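Local structure of endo-xylogalacturonan hydrolase A (4C2L) at residues Gly45-Phe50 with Asp71-Gly76; Leu77-Ser82 with Asp114-Asp119; Gln151-Asn156 with Met175-Lys180; Gly164-Val169 with Glu195-Thr200; Phe170-Met175 with Ile201-Val206. The protein hydrolyses xylogalacturonan, the heavily xylose-substituted galacturonan of the hairy regions of pectin, and requires a xylose-bearing galacturonic acid backbone. All blocks are in the same frame, centred on the assembly; numbering follows the deposited sequence. Where two conformers were deposited one is given.

All five contacts join successive coils of the right-handed parallel beta-helix expected of family GH28. Contact 1 lies toward the N-terminal end and leads straight into contact 2: Phe-50 CD1 of the first packs 3.6 Å from Leu-78 CD2 of the second. Contacts 2 and 3, centres about 9 Å apart, meet where Gly-115 N lies 2.8 Å from Lys-152 O. Contacts 3 and 5 share Met-175, and contacts 4 and 5 follow the same two strands, with Phe-170 N 2.8 Å from Thr-200 O. Contacts 3 and 5 come near the active site inferred by similarity: the side chain of Val-206 is about 8 Å, and that of Ala-177 about 9 Å, from the side chain of Asp-210.

Contact 1 (Gly45-Phe50 with Asp71-Gly76); sequences GGTIVF and DIQVEG
Phe-50 turns CG back beside its own N (chi1 -61°), which lays the ring alongside Ile-72 and Val-74. Ile-72 CG2 meets the ring edge in its plane, 3.6 Å from Phe-50 CE2, and Val-74 CG2 approaches obliquely. Among the residues on the other face, Asp-71 holds CG trans to its N (chi1 180°), so that the carboxylate reaches the extended Gln-73. Gln-73 NE2 donates to Asp-71 OD2 at 2.7 Å; the oxygen lies in the amide plane, but the donor stands above the carboxylate plane. A water 2.5 Å from Asp-71 OD2 also donates to it and hydrogen-bonds Thr-47 OG1, so two donors grip one carboxylate oxygen. Thr-47 CG2 touches the amide, 3.5 Å from Gln-73 NE2. The parallel strands 47-50 and 71-74, their axes 9° apart, alternate their bonds: Ile-48 N to Asp-71 O at 2.9 Å, Gln-73 N to Ile-48 O, then Phe-50 N to Gln-73 O. In the beta-helix this pair lies between strand 18-19, bonded to Thr-47 and Val-49, and strand 102-105, whose Arg-105 forms a salt bridge with Asp-71. Helix 32-42 covers Ile-48, Phe-50 and Ile-72.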
# COMPACT_ATOMS: atom_id res chain seq x y z
N GLY A 45 4.49 -28.84 4.20
CA GLY A 45 3.79 -29.04 5.46
C GLY A 45 4.61 -28.86 6.72
O GLY A 45 4.11 -29.07 7.82
N GLY A 46 5.87 -28.46 6.58
CA GLY A 46 6.77 -28.32 7.72
C GLY A 46 7.07 -26.88 8.11
O GLY A 46 6.34 -25.94 7.75
N THR A 47 8.16 -26.72 8.85
CA THR A 47 8.51 -25.45 9.45
C THR A 47 9.97 -25.10 9.19
O THR A 47 10.85 -25.97 9.24
CB THR A 47 8.23 -25.47 10.95
OG1 THR A 47 6.85 -25.82 11.14
CG2 THR A 47 8.50 -24.10 11.60
N ILE A 48 10.20 -23.83 8.88
CA ILE A 48 11.53 -23.28 8.74
C ILE A 48 11.69 -22.20 9.80
O ILE A 48 10.81 -21.35 9.98
CB ILE A 48 11.71 -22.73 7.31
CG1 ILE A 48 11.84 -23.89 6.32
CG2 ILE A 48 12.89 -21.79 7.23
CD1 ILE A 48 10.51 -24.47 5.88
N VAL A 49 12.80 -22.23 10.53
CA VAL A 49 13.00 -21.32 11.65
C VAL A 49 14.25 -20.46 11.45
O VAL A 49 15.34 -20.97 11.20
CB VAL A 49 13.13 -22.10 13.00
CG1 VAL A 49 13.52 -21.17 14.13
CG2 VAL A 49 11.83 -22.83 13.32
N PHE A 50 14.08 -19.15 11.53
CA PHE A 50 15.21 -18.25 11.65
C PHE A 50 15.27 -17.86 13.12
O PHE A 50 14.43 -17.08 13.57
CB PHE A 50 14.99 -16.99 10.80
CG PHE A 50 14.83 -17.27 9.33
CD1 PHE A 50 15.95 -17.35 8.51
CD2 PHE A 50 13.58 -17.43 8.77
CE1 PHE A 50 15.81 -17.60 7.16
CE2 PHE A 50 13.43 -17.68 7.41
CZ PHE A 50 14.56 -17.76 6.60
N ASP A 71 5.32 -23.23 7.30
CA ASP A 71 5.36 -22.21 8.33
C ASP A 71 6.79 -21.68 8.41
O ASP A 71 7.72 -22.42 8.74
CB ASP A 71 4.89 -22.83 9.65
CG ASP A 71 4.89 -21.86 10.83
OD1 ASP A 71 4.92 -20.61 10.65
OD2 ASP A 71 4.83 -22.36 11.97
N ILE A 72 6.97 -20.40 8.06
CA ILE A 72 8.28 -19.76 8.09
C ILE A 72 8.34 -18.80 9.28
O ILE A 72 7.72 -17.74 9.27
CB ILE A 72 8.56 -19.00 6.78
CG1 ILE A 72 8.37 -19.93 5.58
CG2 ILE A 72 9.96 -18.40 6.78
CD1 ILE A 72 8.45 -19.25 4.22
N GLN A 73 9.08 -19.20 10.31
CA GLN A 73 9.15 -18.42 11.55
C GLN A 73 10.39 -17.55 11.56
O GLN A 73 11.53 -18.03 11.70
CB GLN A 73 9.08 -19.34 12.78
CG GLN A 73 7.87 -20.27 12.71
CD GLN A 73 7.78 -21.24 13.88
OE1 GLN A 73 8.66 -21.27 14.76
NE2 GLN A 73 6.73 -22.05 13.87
N VAL A 74 10.18 -16.26 11.37
CA VAL A 74 11.28 -15.31 11.32
C VAL A 74 11.40 -14.67 12.69
O VAL A 74 10.56 -13.83 13.05
CB VAL A 74 11.03 -14.24 10.23
CG1 VAL A 74 12.24 -13.31 10.10
CG2 VAL A 74 10.67 -14.90 8.89
N GLU A 75 12.41 -15.07 13.46
CA GLU A 75 12.63 -14.44 14.78
C GLU A 75 13.89 -13.59 14.81
O GLU A 75 14.10 -12.80 15.73
CB GLU A 75 12.66 -15.50 15.90
CG GLU A 75 11.58 -16.56 15.79
CD GLU A 75 10.16 -15.98 15.83
OE1 GLU A 75 9.99 -14.82 16.24
OE2 GLU A 75 9.23 -16.70 15.46
N GLY A 76 14.72 -13.73 13.77
CA GLY A 76 15.94 -12.96 13.66
C GLY A 76 15.82 -11.89 12.59
O GLY A 76 14.72 -11.48 12.20
O HOH W 1 4.70 -24.79 12.59

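Contact 2 (Leu77-Ser82 with Asp114-Asp119); sequences LLKFAS and DGNGQD
Leu-77 swings CD1 to 3.8 Å from Asp-114 CB, opening a contact in which the two segments, on neighbouring coils of the parallel beta-helix, share one bridge, Lys-79 with Asp-114, before both leave the strand. From Leu-78 the backbone carbonyl O takes Asp-114 N at 2.8 Å in an almost straight bond (177° at the hydrogen). Lys-79 keeps its chain extended alongside the Asp-114 carboxylate, but the charged ends do not meet: NZ stays 4.9 Å from Asp-114 OD2. That amine instead has a weak bond to a water that donates to Asn-116 OD1, while Asp-114 OD2 has a long, weak ion pair with Lys-152. Phe-80 N closes the bridge on Asp-114 O, and the same oxygen lies in plane at the edge of the Phe-80 ring. Phe-80 O then receives the Asn-116 amide: ND2 donates at 3.0 Å in the carbonyl plane. Asn-116 is presented by an Asx turn, Asp-114 OD1 accepting Asn-116 N at 2.9 Å from above the carboxylate plane, and its CG points opposite its own N (chi1 -158°), carrying the amide across to the first segment. A water donates to both Ala-81 O and Gly-115 O; Ala-81 O also accepts from Trp-87 NE1. Ser-82 comes up against Asp-119 of helix 118-126, its OG 3.1 Å and its CB 3.4 Å from Asp-119 OD2.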
# COMPACT_ATOMS: atom_id res chain seq x y z
N LEU A 77 16.98 -11.45 12.11
CA LEU A 77 17.08 -10.39 11.12
C LEU A 77 17.39 -11.00 9.76
O LEU A 77 18.33 -11.79 9.63
CB LEU A 77 18.22 -9.44 11.51
CG LEU A 77 18.59 -8.33 10.49
CD1 LEU A 77 17.36 -7.47 10.15
CD2 LEU A 77 19.73 -7.48 11.02
N LEU A 78 16.56 -10.70 8.76
CA LEU A 78 16.88 -11.05 7.37
C LEU A 78 17.27 -9.75 6.71
O LEU A 78 16.42 -8.87 6.53
CB LEU A 78 15.65 -11.64 6.64
CG LEU A 78 14.92 -12.82 7.29
CD1 LEU A 78 13.86 -13.41 6.38
CD2 LEU A 78 15.90 -13.89 7.71
N LYS A 79 18.55 -9.62 6.39
CA LYS A 79 19.04 -8.36 5.88
C LYS A 79 19.38 -8.50 4.40
O LYS A 79 20.32 -9.23 4.05
CB LYS A 79 20.27 -7.89 6.66
CG LYS A 79 20.76 -6.55 6.13
CD LYS A 79 21.81 -5.93 7.02
CE LYS A 79 22.06 -4.49 6.60
NZ LYS A 79 23.26 -4.00 7.34
N PHE A 80 18.62 -7.82 3.55
CA PHE A 80 18.93 -7.80 2.11
C PHE A 80 20.12 -6.93 1.78
O PHE A 80 20.35 -5.90 2.40
CB PHE A 80 17.72 -7.32 1.31
CG PHE A 80 16.72 -8.39 1.08
CD1 PHE A 80 16.90 -9.31 0.05
CD2 PHE A 80 15.58 -8.48 1.90
CE1 PHE A 80 15.96 -10.31 -0.16
CE2 PHE A 80 14.64 -9.49 1.67
CZ PHE A 80 14.83 -10.40 0.65
N ALA A 81 20.89 -7.36 0.77
CA ALA A 81 21.94 -6.52 0.21
C ALA A 81 21.34 -5.31 -0.49
O ALA A 81 20.28 -5.42 -1.10
CB ALA A 81 22.75 -7.32 -0.80
N SER A 82 22.01 -4.17 -0.40
CA SER A 82 21.59 -2.98 -1.15
C SER A 82 21.84 -3.15 -2.66
O SER A 82 21.05 -2.69 -3.47
CB SER A 82 22.31 -1.74 -0.63
OG SER A 82 23.72 -1.91 -0.80
N ASP A 114 14.80 -6.53 6.65
CA ASP A 114 15.41 -5.24 6.36
C ASP A 114 15.71 -5.17 4.86
O ASP A 114 16.63 -5.84 4.39
CB ASP A 114 16.72 -5.12 7.18
CG ASP A 114 17.41 -3.76 7.02
OD1 ASP A 114 16.99 -2.92 6.20
OD2 ASP A 114 18.41 -3.51 7.75
N GLY A 115 14.95 -4.34 4.14
CA GLY A 115 15.17 -4.14 2.70
C GLY A 115 16.39 -3.34 2.31
O GLY A 115 16.74 -3.30 1.13
N ASN A 116 17.02 -2.69 3.30
CA ASN A 116 18.29 -1.99 3.10
C ASN A 116 18.18 -0.98 1.96
O ASN A 116 19.04 -0.92 1.08
CB ASN A 116 19.41 -3.02 2.85
CG ASN A 116 20.80 -2.49 3.15
OD1 ASN A 116 20.98 -1.34 3.59
ND2 ASN A 116 21.81 -3.34 2.93
N GLY A 117 17.12 -0.18 2.00
CA GLY A 117 16.71 0.62 0.86
C GLY A 117 17.44 1.93 0.63
O GLY A 117 17.20 2.58 -0.37
N GLN A 118 18.32 2.34 1.55
CA GLN A 118 18.90 3.69 1.46
C GLN A 118 19.56 3.95 0.10
O GLN A 118 19.33 5.00 -0.51
CB GLN A 118 19.95 3.93 2.57
CG GLN A 118 20.44 5.37 2.60
CD GLN A 118 19.37 6.36 3.07
OE1 GLN A 118 18.75 6.16 4.12
NE2 GLN A 118 19.14 7.42 2.30
N ASP A 119 20.40 3.02 -0.34
CA ASP A 119 21.11 3.22 -1.59
C ASP A 119 20.14 3.39 -2.76
O ASP A 119 20.36 4.23 -3.64
CB ASP A 119 22.08 2.08 -1.87
CG ASP A 119 23.30 2.11 -0.97
OD1 ASP A 119 23.46 3.04 -0.15
OD2 ASP A 119 24.11 1.16 -1.07
O HOH W 2 22.51 -1.14 5.88
O HOH W 3 18.02 -3.69 -1.17

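Contact 3 (Gln151-Asn156 with Met175-Lys180); sequences QKNPPN and MDANSK. With GOL (glycerol), chain L; SO4 (sulfate ion), chain G.
Gln-151 pairs with Met-175, and Lys-152 with Asp-176, in the last rungs of the parallel ladder between strands 142-152 and 168-176. Of the backbone bonds, Asp-176 N donates to Gln-151 O at 3.0 Å and Asn-153 N to Asp-176 O at 2.8 Å. Where the strands end, a side chain takes over: Asn-153 OD1 accepts Asn-178 N at 3.0 Å, the donor tilted 24° from the amide carbonyl plane. Asn-153 reaches it from a left-handed backbone conformation, with CG set beside its N (chi1 -59°). Water extends this polar link, one molecule joining Asn-153 ND2, Asn-178 O and Lys-180 NZ. Packing is modest. The Gln-151 chain lies beside Met-175 with Gln-151 OE1 3.4 Å from Met-175 CG; Gln-151 NE2 is bonded to Asn-159 OD1. Pro-154 CD touches Ala-177 CB at 4.1 Å. Charged groups occupy the outer face. The extended Lys-152 carries NZ to sulfate O2 at 2.9 Å and to a second sulfate oxygen, O4; Arg-150 binds the same anion and forms a salt bridge with Asp-176. A glycerol O2 has weak bonds to both Lys-152 NZ and Lys-180 NZ; both small molecules probably come from the crystallisation liquor. The arrangement is a coil-to-coil rung running out into a turn, as in the right-handed beta-helix of GH28 enzymes, with the inferred proton donor Asp-210 about 9 Å from Ala-177, side chain to side chain.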
# COMPACT_ATOMS: atom_id res chain seq x y z
N GLN A 151 8.95 -4.80 8.92
CA GLN A 151 9.58 -4.59 7.62
C GLN A 151 10.23 -3.23 7.68
O GLN A 151 9.57 -2.23 7.96
CB GLN A 151 8.55 -4.65 6.50
CG GLN A 151 7.93 -6.04 6.31
CD GLN A 151 6.77 -6.01 5.33
OE1 GLN A 151 6.11 -4.99 5.18
NE2 GLN A 151 6.53 -7.11 4.66
N LYS A 152 11.53 -3.19 7.39
CA LYS A 152 12.36 -2.00 7.57
C LYS A 152 12.99 -1.57 6.24
O LYS A 152 13.59 -2.40 5.56
CB LYS A 152 13.48 -2.34 8.57
CG LYS A 152 14.50 -1.24 8.78
CD LYS A 152 15.57 -1.73 9.75
CE LYS A 152 16.72 -0.74 9.83
NZ LYS A 152 17.70 -1.22 10.85
N ASN A 153 12.82 -0.30 5.89
CA ASN A 153 13.55 0.33 4.77
C ASN A 153 13.51 -0.45 3.45
O ASN A 153 14.56 -0.79 2.89
CB ASN A 153 14.99 0.65 5.19
CG ASN A 153 15.05 1.58 6.39
OD1 ASN A 153 14.10 2.34 6.64
ND2 ASN A 153 16.17 1.55 7.13
N PRO A 154 12.31 -0.72 2.93
CA PRO A 154 12.22 -1.32 1.59
C PRO A 154 12.72 -0.33 0.55
O PRO A 154 12.54 0.87 0.70
CB PRO A 154 10.71 -1.52 1.40
CG PRO A 154 10.10 -0.41 2.22
CD PRO A 154 10.98 -0.37 3.46
N PRO A 155 13.37 -0.82 -0.52
CA PRO A 155 13.79 0.08 -1.60
C PRO A 155 12.59 0.80 -2.23
O PRO A 155 12.72 1.93 -2.71
CB PRO A 155 14.39 -0.86 -2.65
CG PRO A 155 14.70 -2.12 -1.94
CD PRO A 155 13.86 -2.21 -0.69
N ASN A 156 11.42 0.17 -2.20
CA ASN A 156 10.25 0.66 -2.95
C ASN A 156 9.03 0.12 -2.18
O ASN A 156 8.95 0.28 -0.96
CB ASN A 156 10.36 0.09 -4.39
CG ASN A 156 9.56 0.88 -5.46
OD1 ASN A 156 9.87 0.73 -6.66
ND2 ASN A 156 8.53 1.60 -5.09
N MET A 175 5.84 -1.41 10.01
CA MET A 175 6.50 -1.13 8.74
C MET A 175 7.04 0.27 8.76
O MET A 175 6.31 1.22 9.04
CB MET A 175 5.50 -1.32 7.59
CG MET A 175 4.99 -2.75 7.53
SD MET A 175 3.36 -2.86 6.77
CE MET A 175 3.71 -2.04 5.22
N ASP A 176 8.33 0.42 8.50
CA ASP A 176 8.92 1.75 8.57
C ASP A 176 10.00 1.93 7.54
O ASP A 176 10.83 1.04 7.33
CB ASP A 176 9.47 2.03 9.98
CG ASP A 176 10.38 0.92 10.49
OD1 ASP A 176 11.59 0.97 10.22
OD2 ASP A 176 9.91 0.01 11.20
N ALA A 177 9.97 3.08 6.88
CA ALA A 177 11.00 3.49 5.94
C ALA A 177 11.46 4.88 6.38
O ALA A 177 10.64 5.81 6.40
CB ALA A 177 10.43 3.54 4.53
N ASN A 178 12.73 4.99 6.78
CA ASN A 178 13.32 6.26 7.21
C ASN A 178 14.67 6.46 6.55
O ASN A 178 15.54 5.61 6.68
CB ASN A 178 13.50 6.27 8.73
CG ASN A 178 12.17 6.30 9.46
OD1 ASN A 178 11.68 5.26 9.91
ND2 ASN A 178 11.56 7.48 9.54
N SER A 179 14.80 7.57 5.83
CA SER A 179 16.05 7.90 5.16
C SER A 179 17.04 8.55 6.11
O SER A 179 16.66 9.37 6.93
CB SER A 179 15.78 8.87 4.02
OG SER A 179 17.01 9.21 3.39
N LYS A 180 18.30 8.16 5.98
CA LYS A 180 19.39 8.78 6.73
C LYS A 180 19.93 10.04 6.05
O LYS A 180 20.84 10.70 6.56
CB LYS A 180 20.50 7.74 6.89
CG LYS A 180 20.14 6.65 7.89
CD LYS A 180 21.30 5.69 8.13
CE LYS A 180 21.10 4.36 7.43
NZ LYS A 180 19.89 3.61 7.91
C1 GOL L . 20.67 0.30 8.14
O1 GOL L . 20.33 -1.08 7.90
C2 GOL L . 20.68 0.67 9.62
O2 GOL L . 19.46 1.32 9.97
C3 GOL L . 20.85 -0.55 10.52
O3 GOL L . 22.23 -0.96 10.53
S SO4 G . 16.47 0.81 13.48
O1 SO4 G . 15.17 1.49 13.32
O2 SO4 G . 16.35 -0.66 13.33
O3 SO4 G . 17.00 1.09 14.83
O4 SO4 G . 17.40 1.34 12.45
O HOH W 4 13.23 2.73 9.26
O HOH W 5 17.01 4.34 8.58

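Contact 4 (Gly164-Val169 with Glu195-Thr200); sequences GATNVV and ESTYVT
Val-168 and Val-199 form the close-packed, buried side of this contact, CB of the first 4.1 Å from CG2 of the second, Val-199 also resting on Val-161 of strand 159-162, Val-168 on Leu-144 and Ile-146 of strand 142-152. Their backbones are tightly joined as well: Thr-200 N donates to Val-168 O at 2.8 Å, and Val-168 N to Tyr-198 O. Further back, Thr-197 N meets Ala-165 O at 3.1 Å, and Asn-167 N bonds Thr-197 O in its carbonyl plane. Asn-167 and Tyr-198, both with left-handed backbone angles, turn the two chains in the same way, one above the other. This is a corner of the parallel beta-helix, here between the first two PbH1 repeats, where each coil bends from one face to the next. Outside the corner the packing is more open and more polar. Asn-167 and Tyr-198 run alongside each other in the same direction, OD1 of the first 3.5 Å from CB of the second and the amide 28° from the ring plane. Thr-166 OG1 sits in plane at the edge of that ring, and forms a hydrogen bond of 2.9 Å with Thr-197 OG1. The latter hydroxyl stands between its own N and carbonyl carbon (chi1 57°), where it also bonds a water that donates to Gly-164 O. Gly-164 N approaches Glu-195 O from above the carbonyl plane at 2.8 Å. Beyond, the Tyr-198 ring lies nearly parallel to that of Tyr-221 and touches an N-acetylglucosamine of a glycan attached to the protein.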
# COMPACT_ATOMS: atom_id res chain seq x y z
N GLY A 164 -4.44 -12.73 -8.79
CA GLY A 164 -5.60 -13.50 -8.33
C GLY A 164 -5.39 -14.25 -7.02
O GLY A 164 -6.13 -15.20 -6.72
N ALA A 165 -4.40 -13.82 -6.23
CA ALA A 165 -4.20 -14.37 -4.88
C ALA A 165 -5.52 -14.32 -4.13
O ALA A 165 -6.31 -13.38 -4.32
CB ALA A 165 -3.14 -13.58 -4.12
N THR A 166 -5.79 -15.32 -3.29
CA THR A 166 -7.02 -15.28 -2.51
C THR A 166 -6.76 -15.65 -1.06
O THR A 166 -5.89 -16.47 -0.78
CB THR A 166 -8.14 -16.16 -3.12
OG1 THR A 166 -9.36 -15.96 -2.38
CG2 THR A 166 -7.77 -17.62 -3.07
N ASN A 167 -7.50 -15.05 -0.13
CA ASN A 167 -7.36 -15.34 1.30
C ASN A 167 -5.94 -15.01 1.80
O ASN A 167 -5.16 -15.91 2.16
CB ASN A 167 -7.69 -16.80 1.65
CG ASN A 167 -9.05 -17.25 1.12
OD1 ASN A 167 -10.03 -16.51 1.18
ND2 ASN A 167 -9.11 -18.49 0.63
N VAL A 168 -5.61 -13.72 1.79
CA VAL A 168 -4.31 -13.25 2.22
C VAL A 168 -4.54 -12.35 3.43
O VAL A 168 -5.36 -11.42 3.37
CB VAL A 168 -3.63 -12.44 1.10
CG1 VAL A 168 -2.25 -11.95 1.54
CG2 VAL A 168 -3.53 -13.30 -0.16
N VAL A 169 -3.82 -12.62 4.51
CA VAL A 169 -4.00 -11.84 5.73
C VAL A 169 -2.67 -11.28 6.22
O VAL A 169 -1.72 -12.04 6.42
CB VAL A 169 -4.66 -12.67 6.86
CG1 VAL A 169 -4.78 -11.82 8.12
CG2 VAL A 169 -6.02 -13.17 6.43
N GLU A 195 -5.06 -7.49 -8.25
CA GLU A 195 -5.94 -8.60 -8.58
C GLU A 195 -5.91 -9.66 -7.50
O GLU A 195 -4.91 -10.40 -7.35
CB GLU A 195 -5.54 -9.21 -9.93
CG GLU A 195 -6.56 -10.20 -10.46
CD GLU A 195 -6.01 -11.09 -11.57
OE1 GLU A 195 -4.84 -10.91 -11.99
OE2 GLU A 195 -6.75 -11.98 -12.02
N SER A 196 -6.98 -9.72 -6.71
CA SER A 196 -7.04 -10.60 -5.56
C SER A 196 -8.44 -10.57 -5.00
O SER A 196 -9.23 -9.68 -5.34
CB SER A 196 -6.06 -10.14 -4.46
OG SER A 196 -6.34 -8.81 -4.06
N THR A 197 -8.74 -11.52 -4.14
CA THR A 197 -9.98 -11.52 -3.37
C THR A 197 -9.70 -11.93 -1.93
O THR A 197 -8.83 -12.77 -1.69
CB THR A 197 -11.03 -12.49 -3.96
OG1 THR A 197 -10.47 -13.81 -4.02
CG2 THR A 197 -11.44 -12.05 -5.36
N TYR A 198 -10.44 -11.35 -1.00
CA TYR A 198 -10.39 -11.69 0.42
C TYR A 198 -9.00 -11.43 1.00
O TYR A 198 -8.35 -12.33 1.56
CB TYR A 198 -10.88 -13.12 0.68
CG TYR A 198 -12.19 -13.40 -0.03
CD1 TYR A 198 -13.38 -12.78 0.37
CD2 TYR A 198 -12.23 -14.29 -1.10
CE1 TYR A 198 -14.58 -13.04 -0.29
CE2 TYR A 198 -13.43 -14.56 -1.77
CZ TYR A 198 -14.58 -13.93 -1.36
OH TYR A 198 -15.76 -14.20 -2.05
N VAL A 199 -8.55 -10.20 0.83
CA VAL A 199 -7.33 -9.73 1.46
C VAL A 199 -7.74 -8.95 2.71
O VAL A 199 -8.65 -8.12 2.66
CB VAL A 199 -6.51 -8.82 0.51
CG1 VAL A 199 -5.33 -8.19 1.23
CG2 VAL A 199 -6.02 -9.63 -0.69
N THR A 200 -7.07 -9.24 3.82
CA THR A 200 -7.30 -8.51 5.07
C THR A 200 -5.99 -7.93 5.58
O THR A 200 -4.95 -8.60 5.58
CB THR A 200 -7.92 -9.41 6.15
OG1 THR A 200 -9.20 -9.88 5.69
CG2 THR A 200 -8.12 -8.64 7.47
O HOH W 6 -8.85 -14.22 -6.27

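Contact 5 (Phe170-Met175 with Ile201-Val206); sequences FSNLKM and ITEVTV
Phe-170 meets Ile-201 before the corner, and Leu-173 and Met-175 meet Val-204 and Val-206 after it, all on the inward side. Ile-201 CG1 approaches the Phe-170 ring obliquely, 3.9 Å from CD1. Leu-173 CB meets Val-204 CG1 at 4.0 Å, and Met-175, bent at its last torsion (chi3 55°), sets CE 4.0 Å from Val-206 CG2. Backbone bonds hold the rows in step: Thr-202 N to Phe-170 O, Thr-205 N to Leu-173 O, and Met-175 N to Thr-205 O at 2.8 Å. Between them Asn-172 and Glu-203, both with left-handed backbone angles, turn the chains together, so that the parallel beta-helix bends at the same level in two successive coils. Asn-172 N keeps its bond to Thr-202 O through the bend, but Leu-173 N has only a weak one, of 3.3 Å, to Glu-203 O. Outside, Asn-172 OD1 lies 3.5 Å from Glu-203 CB, the amide and carboxylate planes 44° apart. A water donates to both Leu-173 O and Glu-203 O, tying the bend across the two chains. In the next shell, Phe-191 packs edge-to-face with Phe-170 and also touches Ile-201, Val-204 and Met-175. On the outer face Thr-202 OG1 bonds Asp-225 O of the following coil. Val-206 rests on Cys-212, in the disulfide with Cys-229.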
# COMPACT_ATOMS: atom_id res chain seq x y z
N PHE A 170 -2.62 -9.96 6.41
CA PHE A 170 -1.46 -9.27 6.99
C PHE A 170 -1.91 -8.82 8.37
O PHE A 170 -2.89 -8.09 8.49
CB PHE A 170 -1.09 -8.02 6.19
CG PHE A 170 -0.67 -8.30 4.77
CD1 PHE A 170 -1.61 -8.34 3.74
CD2 PHE A 170 0.67 -8.49 4.45
CE1 PHE A 170 -1.23 -8.56 2.42
CE2 PHE A 170 1.07 -8.73 3.13
CZ PHE A 170 0.11 -8.76 2.11
N SER A 171 -1.21 -9.26 9.42
CA SER A 171 -1.63 -8.91 10.78
C SER A 171 -0.46 -8.50 11.67
O SER A 171 0.60 -9.12 11.60
CB SER A 171 -2.34 -10.12 11.42
OG SER A 171 -2.72 -9.81 12.74
N ASN A 172 -0.65 -7.50 12.52
CA ASN A 172 0.35 -7.15 13.53
C ASN A 172 1.72 -6.87 12.90
O ASN A 172 2.73 -7.45 13.31
CB ASN A 172 0.47 -8.28 14.57
CG ASN A 172 -0.77 -8.38 15.43
OD1 ASN A 172 -1.32 -7.36 15.85
ND2 ASN A 172 -1.21 -9.60 15.70
N LEU A 173 1.74 -6.02 11.89
CA LEU A 173 2.99 -5.67 11.22
C LEU A 173 3.42 -4.26 11.59
O LEU A 173 2.59 -3.35 11.74
CB LEU A 173 2.83 -5.77 9.69
CG LEU A 173 2.46 -7.10 9.06
CD1 LEU A 173 2.46 -6.96 7.54
CD2 LEU A 173 3.43 -8.20 9.48
N LYS A 174 4.73 -4.10 11.76
CA LYS A 174 5.32 -2.78 11.95
C LYS A 174 6.17 -2.48 10.72
O LYS A 174 7.09 -3.23 10.41
CB LYS A 174 6.18 -2.74 13.21
CG LYS A 174 6.78 -1.38 13.50
CD LYS A 174 6.97 -1.15 14.99
CE LYS A 174 8.39 -1.50 15.42
NZ LYS A 174 9.33 -0.43 14.99
N MET A 175 5.84 -1.41 10.01
CA MET A 175 6.50 -1.13 8.74
C MET A 175 7.04 0.27 8.76
O MET A 175 6.31 1.22 9.04
CB MET A 175 5.50 -1.32 7.59
CG MET A 175 4.99 -2.75 7.53
SD MET A 175 3.36 -2.86 6.77
CE MET A 175 3.71 -2.04 5.22
N ILE A 201 -6.05 -6.67 6.00
CA ILE A 201 -4.90 -5.98 6.57
C ILE A 201 -5.38 -5.47 7.91
O ILE A 201 -6.33 -4.70 7.96
CB ILE A 201 -4.46 -4.79 5.69
CG1 ILE A 201 -3.99 -5.28 4.33
CG2 ILE A 201 -3.34 -4.00 6.38
CD1 ILE A 201 -3.95 -4.20 3.27
N THR A 202 -4.74 -5.91 9.00
CA THR A 202 -5.26 -5.53 10.31
C THR A 202 -4.16 -5.36 11.33
O THR A 202 -3.20 -6.15 11.37
CB THR A 202 -6.34 -6.53 10.80
OG1 THR A 202 -6.88 -6.07 12.05
CG2 THR A 202 -5.75 -7.95 10.98
N GLU A 203 -4.32 -4.33 12.16
CA GLU A 203 -3.38 -4.00 13.24
C GLU A 203 -1.97 -3.81 12.69
O GLU A 203 -1.02 -4.52 13.02
CB GLU A 203 -3.43 -5.06 14.35
CG GLU A 203 -4.81 -5.15 14.99
CD GLU A 203 -5.19 -3.95 15.85
OE1 GLU A 203 -4.29 -3.22 16.32
OE2 GLU A 203 -6.41 -3.76 16.10
N VAL A 204 -1.86 -2.85 11.79
CA VAL A 204 -0.57 -2.53 11.18
C VAL A 204 -0.21 -1.07 11.41
O VAL A 204 -1.10 -0.21 11.53
CB VAL A 204 -0.50 -2.90 9.67
CG1 VAL A 204 -0.88 -4.35 9.44
CG2 VAL A 204 -1.38 -1.99 8.84
N THR A 205 1.08 -0.79 11.53
CA THR A 205 1.58 0.56 11.64
C THR A 205 2.54 0.80 10.48
O THR A 205 3.41 -0.03 10.21
CB THR A 205 2.29 0.75 12.99
OG1 THR A 205 1.42 0.33 14.06
CG2 THR A 205 2.67 2.18 13.19
N VAL A 206 2.38 1.93 9.80
CA VAL A 206 3.20 2.25 8.63
C VAL A 206 3.79 3.64 8.80
O VAL A 206 3.07 4.61 9.10
CB VAL A 206 2.37 2.23 7.32
CG1 VAL A 206 3.27 2.55 6.11
CG2 VAL A 206 1.69 0.88 7.11
O HOH W 7 1.21 -3.03 14.48